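PDB 5MBE: beta subunit of photoactivated adenylyl cyclase from Beggiatoa sp. PS, which probably makes cyclic AMP from ATP in response to blue light, sensed by a flavin-binding BLUF domain coupled to an adenylyl cyclase domain. Local coordinates for residues A[149-154]-A[255-260]. Numbering follows the deposited sequence.
Sequences PQLVEK and HVIEGN
His255 sets its imidazole beside the Glu153 side chain, the two running alongside each other, with CG of Glu153 3.8 Å from CD2 of His255; the carboxylate and ring planes stand almost perpendicular. The pair belongs to two antiparallel strands, 150-161 and 247-258, neighbours in the central sheet of the class III nucleotidyl cyclase fold. At Val256 the backbone exchanges two nearly straight hydrogen bonds with Val152, N to O and O to N, each 2.9 Å. CG2 of Val256 touches CB, CG and CD of Lys154, whose chain crosses it at about a right angle. Ile257 turns to the other face, where its CG1 meets CD1 of Leu151 at 3.7 Å; with CG anti to its backbone N (chi1 178°), Leu151 brings that methyl back over the partner strand. Val173, Val176 and Val177 of the second subunit pack on Leu151, Ile257 and Pro149, placing this face at the dimer contact. Glu258 forms the next hydrogen-bonded pair, with Gln150, and shares its buried carboxylate: OE1 is hydrogen-bonded to NE2 of His269 and salt-bridged to NE of Arg133, while OE2 faces Lys154 in a long salt bridge, 3.7 Å from NZ. Bends at chi3 and chi4 (87° and 67°) set CE and NZ of Lys154 beside OE2 of Glu258, CE 3.4 Å from it; CD of Lys154 lies 3.2 Å from the same oxygen. With an alanine here instead of the lysine, OE2 would probably lose this charged mate and CG2 of Val256 its aliphatic cover. At Gly259 the chain bends sharply, its CA 4.0 Å from CB of Pro149. Beyond it, OD1 of Asn260 is hydrogen-bonded to OH of Tyr129 of the second subunit.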
loop_
_atom_site.group_PDB
_atom_site.type_symbol
_atom_site.label_atom_id
_atom_site.label_comp_id
_atom_site.label_asym_id
_atom_site.label_seq_id
_atom_site.Cartn_x
_atom_site.Cartn_y
_atom_site.Cartn_z
ATOM N N PRO A 149 4.207 13.808 -10.115
ATOM C CA PRO A 149 4.424 14.250 -8.734
ATOM C C PRO A 149 4.569 15.762 -8.649
ATOM O O PRO A 149 5.148 16.403 -9.529
ATOM C CB PRO A 149 5.720 13.536 -8.332
ATOM C CG PRO A 149 5.825 12.377 -9.270
ATOM C CD PRO A 149 5.241 12.860 -10.561
ATOM N N GLN A 150 4.034 16.328 -7.571
ATOM C CA GLN A 150 4.053 17.764 -7.343
ATOM C C GLN A 150 4.734 18.078 -6.020
ATOM O O GLN A 150 4.707 17.277 -5.080
ATOM C CB GLN A 150 2.634 18.347 -7.339
ATOM C CG GLN A 150 1.987 18.450 -8.711
ATOM C CD GLN A 150 2.579 19.560 -9.559
ATOM O OE1 GLN A 150 3.371 20.372 -9.079
ATOM N NE2 GLN A 150 2.196 19.599 -10.830
ATOM N N LEU A 151 5.346 19.257 -5.958
ATOM C CA LEU A 151 5.921 19.771 -4.723
ATOM C C LEU A 151 4.865 20.601 -4.005
ATOM O O LEU A 151 4.368 21.592 -4.549
ATOM C CB LEU A 151 7.164 20.610 -5.010
ATOM C CG LEU A 151 7.845 21.242 -3.797
ATOM C CD1 LEU A 151 8.506 20.179 -2.933
ATOM C CD2 LEU A 151 8.855 22.285 -4.246
ATOM N N VAL A 152 4.513 20.188 -2.787
ATOM C CA VAL A 152 3.467 20.842 -2.015
ATOM C C VAL A 152 3.948 21.037 -0.584
ATOM O O VAL A 152 4.827 20.324 -0.094
ATOM C CB VAL A 152 2.146 20.042 -2.032
ATOM C CG1 VAL A 152 1.503 20.111 -3.403
ATOM C CG2 VAL A 152 2.399 18.596 -1.640
ATOM N N GLU A 153 3.368 22.032 0.077
ATOM C CA GLU A 153 3.601 22.269 1.495
ATOM C C GLU A 153 2.579 21.464 2.285
ATOM O O GLU A 153 1.370 21.700 2.166
ATOM C CB GLU A 153 3.487 23.757 1.823
ATOM C CG GLU A 153 4.330 24.653 0.933
ATOM C CD GLU A 153 3.614 25.933 0.544
ATOM O OE1 GLU A 153 3.997 27.013 1.043
ATOM O OE2 GLU A 153 2.661 25.858 -0.260
ATOM N N LYS A 154 3.055 20.507 3.077
ATOM C CA LYS A 154 2.163 19.642 3.832
ATOM C C LYS A 154 2.644 19.518 5.269
ATOM O O LYS A 154 3.820 19.728 5.574
ATOM C CB LYS A 154 2.056 18.242 3.211
ATOM C CG LYS A 154 1.496 18.226 1.807
ATOM C CD LYS A 154 1.147 16.811 1.378
ATOM C CE LYS A 154 -0.260 16.438 1.809
ATOM N NZ LYS A 154 -1.277 17.248 1.085
ATOM N N HIS A 255 8.336 21.447 2.718
ATOM C CA HIS A 255 8.109 21.122 1.317
ATOM C C HIS A 255 8.349 19.635 1.103
ATOM O O HIS A 255 9.414 19.114 1.448
ATOM C CB HIS A 255 9.027 21.945 0.415
ATOM C CG HIS A 255 8.830 23.422 0.534
ATOM N ND1 HIS A 255 9.426 24.323 -0.322
ATOM C CD2 HIS A 255 8.105 24.160 1.410
ATOM C CE1 HIS A 255 9.077 25.550 0.020
ATOM N NE2 HIS A 255 8.276 25.479 1.068
ATOM N N VAL A 256 7.357 18.951 0.541
ATOM C CA VAL A 256 7.473 17.531 0.243
ATOM C C VAL A 256 7.028 17.294 -1.190
ATOM O O VAL A 256 6.159 17.996 -1.718
ATOM C CB VAL A 256 6.652 16.651 1.216
ATOM C CG1 VAL A 256 7.183 16.785 2.630
ATOM C CG2 VAL A 256 5.172 17.012 1.154
ATOM N N ILE A 257 7.640 16.300 -1.823
ATOM C CA ILE A 257 7.268 15.873 -3.163
ATOM C C ILE A 257 6.344 14.676 -3.021
ATOM O O ILE A 257 6.744 13.627 -2.502
ATOM C CB ILE A 257 8.503 15.537 -4.012
ATOM C CG1 ILE A 257 9.361 16.787 -4.190
ATOM C CG2 ILE A 257 8.082 14.963 -5.361
ATOM C CD1 ILE A 257 10.806 16.496 -4.468
ATOM N N GLU A 258 5.102 14.839 -3.463
ATOM C CA GLU A 258 4.077 13.815 -3.340
ATOM C C GLU A 258 3.720 13.271 -4.716
ATOM O O GLU A 258 3.496 14.043 -5.655
ATOM C CB GLU A 258 2.835 14.381 -2.647
ATOM C CG GLU A 258 1.646 13.457 -2.655
ATOM C CD GLU A 258 0.614 13.830 -1.612
ATOM O OE1 GLU A 258 -0.183 12.952 -1.220
ATOM O OE2 GLU A 258 0.609 14.998 -1.174
ATOM N N GLY A 259 3.662 11.949 -4.830
ATOM C CA GLY A 259 3.303 11.329 -6.088
ATOM C C GLY A 259 3.507 9.830 -6.050
ATOM O O GLY A 259 3.848 9.242 -5.015
ATOM N N ASN A 260 3.285 9.223 -7.212
ATOM C CA ASN A 260 3.401 7.784 -7.392
ATOM C C ASN A 260 4.776 7.478 -7.971
ATOM O O ASN A 260 5.138 8.006 -9.030
ATOM C CB ASN A 260 2.299 7.266 -8.313
ATOM C CG ASN A 260 0.972 7.973 -8.094
ATOM O OD1 ASN A 260 0.242 7.664 -7.153
ATOM N ND2 ASN A 260 0.649 8.920 -8.976
#